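Local atomic coordinates of beta-galactoside alpha-2,6-sialyltransferase (Photobacterium sp., PDB entry 2Z4T), a protein that transfers sialic acid from CMP-sialic acid to beta-galactosides such as lactose in alpha-2,6 linkage, and binds magnesium ions. Residues F52-W57 against K72-L77; V358-T362 against Q378-I382; R371-A375 against I410-I415. All coordinates share one frame; numbering follows the deposited sequence. Where two conformers were deposited one is given.

Contact 1 (F52-W57 against K72-L77); sequences FTKHSW and KESISL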
ATOM      1  N   PHE A  52      14.448 -46.290  15.699  1.00 57.39           N
ATOM      2  CA  PHE A  52      13.764 -46.440  16.995  1.00 55.13           C
ATOM      3  C   PHE A  52      13.246 -47.836  17.313  1.00 54.31           C
ATOM      4  O   PHE A  52      12.619 -48.471  16.492  1.00 54.08           O
ATOM      5  CB  PHE A  52      12.627 -45.424  17.127  1.00 54.28           C
ATOM      6  CG  PHE A  52      13.098 -44.012  17.338  1.00 53.27           C
ATOM      7  CD1 PHE A  52      13.472 -43.572  18.602  1.00 51.86           C
ATOM      8  CD2 PHE A  52      13.172 -43.121  16.272  1.00 51.77           C
ATOM      9  CE1 PHE A  52      13.919 -42.270  18.794  1.00 51.75           C
ATOM     10  CE2 PHE A  52      13.611 -41.812  16.460  1.00 51.30           C
ATOM     11  CZ  PHE A  52      13.986 -41.386  17.720  1.00 51.34           C
ATOM     12  N   THR A  53      13.495 -48.284  18.534  1.00 53.56           N
ATOM     13  CA  THR A  53      13.004 -49.561  19.025  1.00 53.41           C
ATOM     14  C   THR A  53      11.529 -49.490  19.489  1.00 53.18           C
ATOM     15  O   THR A  53      10.692 -50.273  19.041  1.00 52.83           O
ATOM     16  CB  THR A  53      13.887 -50.037  20.197  1.00 53.41           C
ATOM     17  OG1 THR A  53      15.245 -50.140  19.758  1.00 54.10           O
ATOM     18  CG2 THR A  53      13.421 -51.385  20.733  1.00 53.84           C
ATOM     19  N   LYS A  54      11.270 -48.589  20.442  1.00 52.63           N
ATOM     20  CA  LYS A  54       9.957 -48.206  20.962  1.00 51.77           C
ATOM     21  C   LYS A  54       9.920 -46.844  20.265  1.00 50.28           C
ATOM     22  O   LYS A  54      10.983 -46.240  20.141  1.00 50.27           O
ATOM     23  CB  LYS A  54      10.031 -48.182  22.482  1.00 51.89           C
ATOM     24  CG  LYS A  54      10.148 -49.586  23.087  1.00 52.99           C
ATOM     25  CD  LYS A  54      10.766 -49.633  24.504  1.00 53.82           C
ATOM     26  CE  LYS A  54       9.756 -49.305  25.637  1.00 57.56           C
ATOM     27  NZ  LYS A  54       8.524 -50.180  25.767  1.00 59.32           N
ATOM     28  N   HIS A  55       8.780 -46.252  19.919  1.00 48.36           N
ATOM     29  CA  HIS A  55       8.235 -45.073  20.542  1.00 46.57           C
ATOM     30  C   HIS A  55       6.765 -44.908  20.922  1.00 45.20           C
ATOM     31  O   HIS A  55       5.955 -45.832  20.871  1.00 45.04           O
ATOM     32  CB  HIS A  55       8.420 -44.038  19.427  1.00 47.15           C
ATOM     33  CG  HIS A  55       7.407 -44.177  18.326  1.00 49.01           C
ATOM     34  ND1 HIS A  55       7.197 -45.364  17.649  1.00 50.92           N
ATOM     35  CD2 HIS A  55       6.500 -43.302  17.831  1.00 50.41           C
ATOM     36  CE1 HIS A  55       6.221 -45.206  16.772  1.00 50.77           C
ATOM     37  NE2 HIS A  55       5.781 -43.962  16.862  1.00 50.47           N
ATOM     38  N   SER A  56       6.437 -43.657  21.258  1.00 43.37           N
ATOM     39  CA  SER A  56       5.075 -43.233  21.580  1.00 41.66           C
ATOM     40  C   SER A  56       4.825 -41.785  21.157  1.00 40.81           C
ATOM     41  O   SER A  56       5.700 -40.922  21.310  1.00 40.07           O
ATOM     42  CB  SER A  56       4.789 -43.389  23.085  1.00 41.61           C
ATOM     43  OG  SER A  56       5.532 -42.454  23.871  1.00 39.89           O
ATOM     44  N   TRP A  57       3.631 -41.550  20.608  1.00 39.69           N
ATOM     45  CA  TRP A  57       3.067 -40.209  20.414  1.00 38.91           C
ATOM     46  C   TRP A  57       1.806 -40.069  21.271  1.00 38.53           C
ATOM     47  O   TRP A  57       0.968 -40.979  21.316  1.00 38.47           O
ATOM     48  CB  TRP A  57       2.683 -39.973  18.969  1.00 38.44           C
ATOM     49  CG  TRP A  57       3.772 -39.489  18.081  1.00 38.86           C
ATOM     50  CD1 TRP A  57       4.391 -40.197  17.086  1.00 37.58           C
ATOM     51  CD2 TRP A  57       4.353 -38.167  18.063  1.00 38.43           C
ATOM     52  NE1 TRP A  57       5.318 -39.397  16.453  1.00 38.30           N
ATOM     53  CE2 TRP A  57       5.316 -38.152  17.030  1.00 37.67           C
ATOM     54  CE3 TRP A  57       4.158 -37.003  18.826  1.00 38.25           C
ATOM     55  CZ2 TRP A  57       6.101 -37.021  16.748  1.00 37.75           C
ATOM     56  CZ3 TRP A  57       4.927 -35.862  18.528  1.00 38.46           C
ATOM     57  CH2 TRP A  57       5.887 -35.889  17.496  1.00 37.78           C
ATOM     58  N   LYS A  72      -0.445 -42.697  15.689  1.00 73.66           N
ATOM     59  CA  LYS A  72       0.510 -43.026  16.730  1.00 73.26           C
ATOM     60  C   LYS A  72       1.654 -43.966  16.288  1.00 72.75           C
ATOM     61  O   LYS A  72       2.741 -43.928  16.878  1.00 72.78           O
ATOM     62  CB  LYS A  72      -0.235 -43.616  17.931  1.00 73.40           C
ATOM     63  CG  LYS A  72      -1.044 -42.598  18.704  1.00 74.44           C
ATOM     64  CD  LYS A  72      -1.439 -43.146  20.070  1.00 77.02           C
ATOM     65  CE  LYS A  72      -2.913 -43.523  20.142  1.00 78.32           C
ATOM     66  NZ  LYS A  72      -3.793 -42.305  20.174  1.00 79.23           N
ATOM     67  N   GLU A  73       1.416 -44.788  15.255  1.00 71.65           N
ATOM     68  CA  GLU A  73       2.363 -45.856  14.875  1.00 70.58           C
ATOM     69  C   GLU A  73       3.495 -45.478  13.909  1.00 69.46           C
ATOM     70  O   GLU A  73       4.385 -46.295  13.643  1.00 69.55           O
ATOM     71  CB  GLU A  73       1.629 -47.118  14.393  1.00 70.90           C
ATOM     72  CG  GLU A  73       0.711 -47.773  15.463  1.00 72.50           C
ATOM     73  CD  GLU A  73       1.150 -47.503  16.922  1.00 73.51           C
ATOM     74  OE1 GLU A  73       2.374 -47.555  17.216  1.00 74.26           O
ATOM     75  OE2 GLU A  73       0.265 -47.240  17.774  1.00 73.15           O
ATOM     76  N   SER A  74       3.469 -44.249  13.396  1.00 67.46           N
ATOM     77  CA  SER A  74       4.566 -43.766  12.577  1.00 65.61           C
ATOM     78  C   SER A  74       5.404 -42.806  13.418  1.00 64.13           C
ATOM     79  O   SER A  74       4.885 -42.201  14.365  1.00 63.72           O
ATOM     80  CB  SER A  74       4.047 -43.098  11.297  1.00 65.85           C
ATOM     81  OG  SER A  74       3.465 -41.843  11.576  1.00 65.00           O
ATOM     82  N   ILE A  75       6.693 -42.674  13.093  1.00 62.04           N
ATOM     83  CA  ILE A  75       7.575 -41.839  13.920  1.00 59.76           C
ATOM     84  C   ILE A  75       7.388 -40.343  13.641  1.00 58.06           C
ATOM     85  O   ILE A  75       7.421 -39.538  14.561  1.00 57.64           O
ATOM     86  CB  ILE A  75       9.076 -42.329  13.988  1.00 59.68           C
ATOM     87  CG1 ILE A  75       9.920 -41.736  12.881  1.00 60.09           C
ATOM     88  CG2 ILE A  75       9.184 -43.850  14.066  1.00 58.64           C
ATOM     89  CD1 ILE A  75      10.684 -40.514  13.347  1.00 61.52           C
ATOM     90  N   SER A  76       7.131 -39.970  12.398  1.00 56.19           N
ATOM     91  CA  SER A  76       6.733 -38.600  12.155  1.00 55.08           C
ATOM     92  C   SER A  76       5.259 -38.384  12.535  1.00 54.17           C
ATOM     93  O   SER A  76       4.433 -39.280  12.391  1.00 53.92           O
ATOM     94  CB  SER A  76       7.025 -38.175  10.717  1.00 54.98           C
ATOM     95  OG  SER A  76       5.990 -38.565   9.852  1.00 55.49           O
ATOM     96  N   LEU A  77       4.955 -37.196  13.045  1.00 53.23           N
ATOM     97  CA  LEU A  77       3.616 -36.850  13.519  1.00 52.26           C
ATOM     98  C   LEU A  77       2.718 -36.399  12.374  1.00 51.45           C
ATOM     99  O   LEU A  77       3.006 -35.417  11.696  1.00 51.03           O
ATOM    100  CB  LEU A  77       3.704 -35.732  14.561  1.00 52.18           C
ATOM    101  CG  LEU A  77       2.386 -35.117  15.052  1.00 52.53           C
ATOM    102  CD1 LEU A  77       1.649 -36.050  16.044  1.00 51.27           C
ATOM    103  CD2 LEU A  77       2.614 -33.722  15.638  1.00 50.58           C
TER

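Contact 2 (V358-T362 against Q378-I382); sequences VFTGT and QINVI. With C5P (cytidine-5'-monophosphate), chain C.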
ATOM      1  N   VAL A 358      16.796  16.957  -7.532  1.00 36.48           N
ATOM      2  CA  VAL A 358      15.843  16.046  -8.143  1.00 36.62           C
ATOM      3  C   VAL A 358      14.659  16.847  -8.642  1.00 37.26           C
ATOM      4  O   VAL A 358      14.041  17.581  -7.871  1.00 37.53           O
ATOM      5  CB  VAL A 358      15.333  14.930  -7.169  1.00 37.26           C
ATOM      6  CG1 VAL A 358      14.179  14.110  -7.819  1.00 36.51           C
ATOM      7  CG2 VAL A 358      16.461  14.006  -6.748  1.00 34.62           C
ATOM      8  N   PHE A 359      14.372  16.745  -9.935  1.00 37.46           N
ATOM      9  CA  PHE A 359      13.152  17.304 -10.464  1.00 38.05           C
ATOM     10  C   PHE A 359      12.093  16.217 -10.428  1.00 38.80           C
ATOM     11  O   PHE A 359      12.342  15.102 -10.927  1.00 39.50           O
ATOM     12  CB  PHE A 359      13.326  17.832 -11.890  1.00 38.20           C
ATOM     13  CG  PHE A 359      12.034  18.246 -12.529  1.00 38.46           C
ATOM     14  CD1 PHE A 359      11.528  19.521 -12.335  1.00 38.42           C
ATOM     15  CD2 PHE A 359      11.290  17.334 -13.278  1.00 40.57           C
ATOM     16  CE1 PHE A 359      10.316  19.899 -12.906  1.00 39.94           C
ATOM     17  CE2 PHE A 359      10.071  17.693 -13.856  1.00 39.76           C
ATOM     18  CZ  PHE A 359       9.580  18.980 -13.667  1.00 39.51           C
ATOM     19  N   THR A 360      10.925  16.522  -9.846  1.00 38.46           N
ATOM     20  CA  THR A 360       9.828  15.555  -9.811  1.00 38.01           C
ATOM     21  C   THR A 360       8.801  15.875 -10.891  1.00 39.14           C
ATOM     22  O   THR A 360       8.308  17.001 -10.965  1.00 39.43           O
ATOM     23  CB  THR A 360       9.142  15.465  -8.408  1.00 37.76           C
ATOM     24  OG1 THR A 360       8.486  16.699  -8.080  1.00 35.57           O
ATOM     25  CG2 THR A 360      10.151  15.155  -7.348  1.00 36.42           C
ATOM     26  N   GLY A 361       8.469  14.888 -11.727  1.00 39.71           N
ATOM     27  CA  GLY A 361       7.583  15.134 -12.877  1.00 39.14           C
ATOM     28  C   GLY A 361       6.129  14.828 -12.591  1.00 39.31           C
ATOM     29  O   GLY A 361       5.785  14.401 -11.497  1.00 39.17           O
ATOM     30  N   THR A 362       5.274  15.057 -13.580  1.00 39.17           N
ATOM     31  CA  THR A 362       3.870  14.702 -13.484  1.00 39.58           C
ATOM     32  C   THR A 362       3.399  13.954 -14.742  1.00 40.22           C
ATOM     33  O   THR A 362       4.164  13.765 -15.685  1.00 39.40           O
ATOM     34  CB  THR A 362       2.972  15.949 -13.248  1.00 39.90           C
ATOM     35  OG1 THR A 362       1.678  15.533 -12.801  1.00 37.34           O
ATOM     36  CG2 THR A 362       2.824  16.778 -14.524  1.00 39.05           C
ATOM     37  N   GLN A 378       7.505  20.603 -18.825  1.00 40.52           N
ATOM     38  CA  GLN A 378       8.349  20.171 -17.732  1.00 39.54           C
ATOM     39  C   GLN A 378       9.836  20.401 -18.045  1.00 39.03           C
ATOM     40  O   GLN A 378      10.621  20.750 -17.155  1.00 38.58           O
ATOM     41  CB  GLN A 378       8.032  18.730 -17.341  1.00 39.11           C
ATOM     42  CG  GLN A 378       6.649  18.597 -16.676  1.00 39.49           C
ATOM     43  CD  GLN A 378       6.255  17.156 -16.364  1.00 39.66           C
ATOM     44  OE1 GLN A 378       6.703  16.576 -15.368  1.00 39.47           O
ATOM     45  NE2 GLN A 378       5.399  16.576 -17.210  1.00 38.81           N
ATOM     46  N   ILE A 379      10.204  20.218 -19.313  1.00 38.29           N
ATOM     47  CA  ILE A 379      11.521  20.583 -19.799  1.00 37.23           C
ATOM     48  C   ILE A 379      11.752  22.074 -19.521  1.00 37.80           C
ATOM     49  O   ILE A 379      12.816  22.482 -19.035  1.00 37.69           O
ATOM     50  CB  ILE A 379      11.670  20.260 -21.291  1.00 37.36           C
ATOM     51  CG1 ILE A 379      11.850  18.738 -21.472  1.00 36.74           C
ATOM     52  CG2 ILE A 379      12.857  21.039 -21.909  1.00 36.80           C
ATOM     53  CD1 ILE A 379      11.815  18.241 -22.929  1.00 36.39           C
ATOM     54  N   ASN A 380      10.734  22.884 -19.778  1.00 37.48           N
ATOM     55  CA  ASN A 380      10.863  24.285 -19.501  1.00 37.22           C
ATOM     56  C   ASN A 380      10.998  24.580 -18.000  1.00 37.23           C
ATOM     57  O   ASN A 380      11.727  25.511 -17.610  1.00 37.75           O
ATOM     58  CB  ASN A 380       9.725  25.087 -20.130  1.00 36.89           C
ATOM     59  CG  ASN A 380       9.998  26.572 -20.098  1.00 35.92           C
ATOM     60  OD1 ASN A 380      10.998  27.026 -20.630  1.00 35.78           O
ATOM     61  ND2 ASN A 380       9.131  27.328 -19.455  1.00 34.96           N
ATOM     62  N   VAL A 381      10.319  23.798 -17.165  1.00 36.74           N
ATOM     63  CA  VAL A 381      10.436  23.982 -15.719  1.00 36.61           C
ATOM     64  C   VAL A 381      11.835  23.596 -15.236  1.00 37.34           C
ATOM     65  O   VAL A 381      12.449  24.352 -14.475  1.00 37.73           O
ATOM     66  CB  VAL A 381       9.345  23.256 -14.928  1.00 36.41           C
ATOM     67  CG1 VAL A 381       9.571  23.408 -13.424  1.00 35.19           C
ATOM     68  CG2 VAL A 381       7.992  23.799 -15.322  1.00 34.96           C
ATOM     69  N   ILE A 382      12.349  22.448 -15.692  1.00 37.72           N
ATOM     70  CA  ILE A 382      13.728  22.051 -15.378  1.00 37.71           C
ATOM     71  C   ILE A 382      14.688  23.184 -15.787  1.00 38.17           C
ATOM     72  O   ILE A 382      15.578  23.565 -15.022  1.00 38.62           O
ATOM     73  CB  ILE A 382      14.111  20.695 -16.040  1.00 37.79           C
ATOM     74  CG1 ILE A 382      13.278  19.556 -15.435  1.00 37.58           C
ATOM     75  CG2 ILE A 382      15.603  20.377 -15.876  1.00 36.37           C
ATOM     76  CD1 ILE A 382      13.203  18.339 -16.274  1.00 34.02           C
TER
HETATM   77  O3P C5P C1427       1.643  13.195  -8.713  1.00 24.03           O
HETATM   78  P   C5P C1427       0.604  12.442  -7.970  1.00 26.09           P
HETATM   79  O1P C5P C1427      -0.149  11.579  -8.972  1.00 26.09           O
HETATM   80  O2P C5P C1427      -0.186  13.317  -7.017  1.00 23.00           O
HETATM   81  O5' C5P C1427       1.400  11.485  -6.995  1.00 25.07           O
HETATM   82  C5' C5P C1427       0.795  10.386  -6.350  1.00 24.98           C
HETATM   83  C4' C5P C1427       1.958   9.518  -5.873  1.00 25.11           C
HETATM   84  O4' C5P C1427       2.726   9.072  -6.999  1.00 24.90           O
HETATM   85  C3' C5P C1427       2.967  10.265  -5.021  1.00 22.78           C
HETATM   86  O3' C5P C1427       2.653  10.239  -3.633  1.00 28.64           O
HETATM   87  C2' C5P C1427       4.213   9.455  -5.249  1.00 23.14           C
HETATM   88  O2' C5P C1427       4.131   8.205  -4.560  1.00 24.69           O
HETATM   89  C1' C5P C1427       4.125   9.057  -6.686  1.00 23.28           C
HETATM   90  N1  C5P C1427       4.897   9.981  -7.513  1.00 23.62           N
HETATM   91  C2  C5P C1427       6.306   9.811  -7.608  1.00 23.55           C
HETATM   92  N3  C5P C1427       7.049  10.639  -8.385  1.00 24.70           N
HETATM   93  C4  C5P C1427       6.462  11.653  -9.077  1.00 24.24           C
HETATM   94  C5  C5P C1427       5.067  11.848  -9.002  1.00 23.83           C
HETATM   95  C6  C5P C1427       4.295  10.982  -8.207  1.00 23.37           C
HETATM   96  O2  C5P C1427       6.885   8.914  -6.980  1.00 23.77           O
HETATM   97  N4  C5P C1427       7.238  12.452  -9.851  1.00 23.42           N

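Contact 3 (R371-A375 against I410-I415); sequences REYYA and IINTLI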
ATOM      1  N   ARG A 371       0.107  14.952 -23.762  1.00 51.08           N
ATOM      2  CA  ARG A 371       1.352  14.567 -23.109  0.70 50.74           C
ATOM      3  C   ARG A 371       2.656  15.075 -23.741  1.00 50.57           C
ATOM      4  O   ARG A 371       3.683  15.183 -23.051  1.00 50.63           O
ATOM      5  CB  ARG A 371       1.373  13.078 -22.704  0.70 50.69           C
ATOM      6  CG  ARG A 371       1.458  12.084 -23.792  0.70 49.74           C
ATOM      7  CD  ARG A 371       0.501  10.914 -23.523  0.70 47.54           C
ATOM      8  NE  ARG A 371       0.062  10.425 -24.820  0.70 46.11           N
ATOM      9  CZ  ARG A 371       0.092   9.169 -25.234  0.70 45.35           C
ATOM     10  NH1 ARG A 371       0.472   8.177 -24.432  0.70 43.41           N
ATOM     11  NH2 ARG A 371      -0.314   8.916 -26.466  0.70 44.79           N
ATOM     12  N   GLU A 372       2.618  15.446 -25.017  1.00 49.70           N
ATOM     13  CA  GLU A 372       3.812  16.058 -25.596  1.00 49.04           C
ATOM     14  C   GLU A 372       3.977  17.465 -25.056  1.00 47.59           C
ATOM     15  O   GLU A 372       5.098  17.931 -24.811  1.00 47.17           O
ATOM     16  CB  GLU A 372       3.784  16.041 -27.119  1.00 49.57           C
ATOM     17  CG  GLU A 372       3.833  14.619 -27.660  1.00 54.45           C
ATOM     18  CD  GLU A 372       3.777  14.538 -29.174  1.00 60.77           C
ATOM     19  OE1 GLU A 372       3.192  15.447 -29.820  1.00 63.29           O
ATOM     20  OE2 GLU A 372       4.311  13.540 -29.719  1.00 63.05           O
ATOM     21  N   TYR A 373       2.838  18.120 -24.840  1.00 45.96           N
ATOM     22  CA  TYR A 373       2.797  19.471 -24.302  1.00 44.08           C
ATOM     23  C   TYR A 373       3.283  19.429 -22.846  1.00 43.86           C
ATOM     24  O   TYR A 373       4.016  20.317 -22.403  1.00 43.22           O
ATOM     25  CB  TYR A 373       1.377  20.029 -24.415  1.00 42.85           C
ATOM     26  CG  TYR A 373       1.133  21.246 -23.572  1.00 41.49           C
ATOM     27  CD1 TYR A 373       1.741  22.473 -23.882  1.00 38.96           C
ATOM     28  CD2 TYR A 373       0.302  21.185 -22.461  1.00 40.12           C
ATOM     29  CE1 TYR A 373       1.524  23.596 -23.100  1.00 38.95           C
ATOM     30  CE2 TYR A 373       0.078  22.320 -21.657  1.00 39.40           C
ATOM     31  CZ  TYR A 373       0.688  23.514 -21.984  1.00 39.99           C
ATOM     32  OH  TYR A 373       0.468  24.630 -21.202  1.00 40.23           O
ATOM     33  N   TYR A 374       2.880  18.373 -22.133  1.00 43.29           N
ATOM     34  CA  TYR A 374       3.341  18.109 -20.777  1.00 42.84           C
ATOM     35  C   TYR A 374       4.852  17.897 -20.739  1.00 43.49           C
ATOM     36  O   TYR A 374       5.523  18.386 -19.829  1.00 43.97           O
ATOM     37  CB  TYR A 374       2.602  16.908 -20.162  1.00 42.25           C
ATOM     38  CG  TYR A 374       1.381  17.299 -19.359  1.00 40.47           C
ATOM     39  CD1 TYR A 374       0.322  18.007 -19.950  1.00 39.12           C
ATOM     40  CD2 TYR A 374       1.288  16.982 -17.999  1.00 40.08           C
ATOM     41  CE1 TYR A 374      -0.807  18.394 -19.199  1.00 38.88           C
ATOM     42  CE2 TYR A 374       0.156  17.370 -17.235  1.00 40.80           C
ATOM     43  CZ  TYR A 374      -0.883  18.069 -17.846  1.00 40.09           C
ATOM     44  OH  TYR A 374      -1.986  18.443 -17.102  1.00 39.34           O
ATOM     45  N   ALA A 375       5.401  17.196 -21.727  1.00 43.26           N
ATOM     46  CA  ALA A 375       6.827  16.982 -21.734  1.00 42.92           C
ATOM     47  C   ALA A 375       7.531  18.315 -21.959  1.00 43.65           C
ATOM     48  O   ALA A 375       8.479  18.659 -21.234  1.00 43.90           O
ATOM     49  CB  ALA A 375       7.207  15.994 -22.784  1.00 42.35           C
ATOM     50  N   ILE A 410       5.376   8.096 -22.031  1.00 41.68           N
ATOM     51  CA  ILE A 410       6.141   8.768 -23.066  1.00 42.45           C
ATOM     52  C   ILE A 410       6.601  10.154 -22.628  1.00 42.19           C
ATOM     53  O   ILE A 410       7.525  10.702 -23.214  1.00 42.77           O
ATOM     54  CB  ILE A 410       5.378   8.768 -24.428  1.00 42.89           C
ATOM     55  CG1 ILE A 410       6.281   8.221 -25.553  1.00 45.87           C
ATOM     56  CG2 ILE A 410       4.719  10.127 -24.753  1.00 42.79           C
ATOM     57  CD1 ILE A 410       7.418   9.199 -26.131  1.00 48.17           C
ATOM     58  N   ILE A 411       5.978  10.710 -21.584  1.00 42.15           N
ATOM     59  CA  ILE A 411       6.402  12.009 -21.025  1.00 41.70           C
ATOM     60  C   ILE A 411       7.788  11.896 -20.420  1.00 41.96           C
ATOM     61  O   ILE A 411       8.656  12.757 -20.639  1.00 42.52           O
ATOM     62  CB  ILE A 411       5.442  12.520 -19.930  1.00 41.65           C
ATOM     63  CG1 ILE A 411       4.059  12.775 -20.516  1.00 40.41           C
ATOM     64  CG2 ILE A 411       5.994  13.786 -19.279  1.00 40.98           C
ATOM     65  CD1 ILE A 411       3.046  13.159 -19.488  1.00 41.45           C
ATOM     66  N   ASN A 412       7.989  10.827 -19.663  1.00 41.63           N
ATOM     67  CA  ASN A 412       9.268  10.554 -19.040  1.00 42.08           C
ATOM     68  C   ASN A 412      10.374  10.329 -20.055  1.00 42.75           C
ATOM     69  O   ASN A 412      11.471  10.863 -19.882  1.00 42.69           O
ATOM     70  CB  ASN A 412       9.165   9.398 -18.043  1.00 41.34           C
ATOM     71  CG  ASN A 412       8.234   9.721 -16.882  1.00 40.42           C
ATOM     72  OD1 ASN A 412       7.905  10.881 -16.654  1.00 40.74           O
ATOM     73  ND2 ASN A 412       7.817   8.704 -16.139  1.00 38.51           N
ATOM     74  N   THR A 413      10.103   9.584 -21.128  1.00 43.28           N
ATOM     75  CA  THR A 413      11.183   9.364 -22.086  1.00 44.23           C
ATOM     76  C   THR A 413      11.569  10.660 -22.828  1.00 44.05           C
ATOM     77  O   THR A 413      12.749  10.937 -23.006  1.00 43.97           O
ATOM     78  CB  THR A 413      10.973   8.107 -23.029  1.00 44.66           C
ATOM     79  OG1 THR A 413      10.333   8.497 -24.245  1.00 46.73           O
ATOM     80  CG2 THR A 413      10.155   7.001 -22.343  1.00 43.58           C
ATOM     81  N   LEU A 414      10.574  11.474 -23.192  1.00 44.31           N
ATOM     82  CA  LEU A 414      10.823  12.773 -23.824  1.00 44.65           C
ATOM     83  C   LEU A 414      11.676  13.701 -22.956  1.00 44.88           C
ATOM     84  O   LEU A 414      12.623  14.315 -23.456  1.00 45.22           O
ATOM     85  CB  LEU A 414       9.515  13.469 -24.198  1.00 44.63           C
ATOM     86  CG  LEU A 414       8.775  12.868 -25.396  1.00 44.91           C
ATOM     87  CD1 LEU A 414       7.343  13.335 -25.426  1.00 41.27           C
ATOM     88  CD2 LEU A 414       9.487  13.206 -26.726  1.00 43.51           C
ATOM     89  N   ILE A 415      11.343  13.789 -21.664  1.00 44.68           N
ATOM     90  CA  ILE A 415      12.096  14.613 -20.710  1.00 44.35           C
ATOM     91  C   ILE A 415      13.507  14.072 -20.586  1.00 44.92           C
ATOM     92  O   ILE A 415      14.470  14.824 -20.559  1.00 45.04           O
ATOM     93  CB  ILE A 415      11.429  14.648 -19.303  1.00 43.80           C
ATOM     94  CG1 ILE A 415      10.138  15.450 -19.336  1.00 42.92           C
ATOM     95  CG2 ILE A 415      12.361  15.234 -18.261  1.00 42.57           C
ATOM     96  CD1 ILE A 415       9.288  15.280 -18.089  1.00 42.53           C
TER

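Contact 1 (F52-W57 against K72-L77)
The indole of Trp57 gives its N-H to the backbone carbonyl of Ile75, with NE1 2.8 Å from O at an N-H...O angle of 154°. The oxygen lies close to the indole plane, whereas NE1 stands well above the plane of the carbonyl. Trp57 CG stands beside the backbone N, opposite the carbonyl carbon (chi1 -86°), which carries the indole over to Ile75 and Leu77. His55 adds two weak bonds from one atom: its NE2 is 3.0 Å from Lys72 O and 3.2 Å from Ser74 O, and the single N-H, divided between them, points squarely at neither. Three carbonyls of the irregular 72-77 segment are thus gathered by two ring nitrogens. Within that segment Ser74 OG bonds to Ser76 O at 2.9 Å. Farther out, Leu77 CB sits over a face of the six-membered ring of Trp57 in a CH-pi contact, 3.8 Å from its centroid, and Ile75 CG2 lies over a face of the His55 imidazole. Phe92 and Phe94 from strand 88-98 and Val108 from strand 103-122 also pack on Trp57. The tryptophan so anchors an inter-strand loop to the core of the immunoglobulin-like beta-sandwich, in the region matching the K319L-like PKD family.

Contact 2 (V358-T362 against Q378-I382)
Phe359 and Gln378 lead a buried strand-to-helix contact, in which strand 356-360 of the parallel C-terminal sheet and the loop at its end pack against helix 371-386. The short strand and helix segments run nearly antiparallel, at 150°, with their axes 9.9 Å apart. Phe359, its CG anti to the backbone N (chi1 172°), reaches from the sheet to the helix. There Ile382 lays CG1 over one face of the ring, 3.5 Å from the centroid, a close CH-pi contact. The ring's edge is met by two other helix residues: Val381 CG1 comes within 3.6 Å of Phe359 CE1, and Gln378 OE1 lies near the ring plane beside CE2. This is the first strand-to-helix step of a beta-alpha-beta unit that continues into strand 399-403, part of a Rossmann-like half of the GT-B fold. Past the strand end the chemistry turns polar. The extended side chain of Gln378 brings OE1 to 2.7 Å from Thr362 N, at an N-H...O angle of 154°, with the donor tilted from the amide plane. Its NE2 makes a weak bond to Thr362 O, 3.4 Å away, and another hydrogen bond to Tyr374 O in its own helix. The amide therefore spans both backbone polar groups of Thr362 and is itself held from behind by the helix. Next to this grip, Gly361 O accepts a nearly straight hydrogen bond from N4 of cytidine-5'-monophosphate at 2.9 Å, reading the exocyclic amine of the base, while Glu432, in helix 431-436, and Ser450 are among the other residues that bind the nucleotide.

Contact 3 (R371-A375 against I410-I415)
Ile411, Ala375 and Arg371 carry most of the buried surface where the start of helix 371-386 meets helix 410-417. Ile411 projects its longer branch across the gap: with CG1 anti to its carbonyl carbon (chi1 -63°) and the chain then extended, CG1 comes to 3.5 Å from Arg371 CB and CD1 reaches 3.8 Å from Tyr374 CB. Its other branch, CG2, rests against the backbone of Ala375, 4.1 Å from CA. The small Ala375 lets the two backbones come together, so that its CA is 5.0 Å from that of Ile411. The methyl of Ala375 meets the stem of Leu414, CB to CB at 3.7 Å, and Leu414 CD1 also touches it. Arg371 contributes its aliphatic base: in the conformer given, CG lies 3.9 Å from Ile410 CG2, and NE turns from the packing to bond Asn368 O in the preceding loop. The interface is apolar, and it passes from buried residues around Ile411 to the solvent-exposed Ile410 and Glu372. The axes of the two short segments are 8.8 Å apart and cross at -37°, roughly parallel. On the sheet side, Ile415 and Asn412 touch Phe402 of strand 399-403; helix 371-386 meets that strand further along, where Ile382 touches Leu400, and the ring of Tyr374 meets Trp500 edge-to-face.

Overall arrangement
Contact 1 belongs to the immunoglobulin-like N-terminal domain and stands apart, its centre about 70 Å from those of the other two, on the opposite side of the chain's centre. Contacts 2 and 3 lie about 10 Å apart, centre to centre, and share helix 371-386, which turns residues 378-382 to a strand and residues 371-375 to a second helix. Gln378 packs on both Ile411 and Ile415, joining them. Contact 2 is wholly buried and mixes ring packing with amide-to-backbone bonds beside the nucleotide; contact 3 is apolar and partly exposed; contact 1, also partly buried, relies on ring nitrogens to hold an irregular loop.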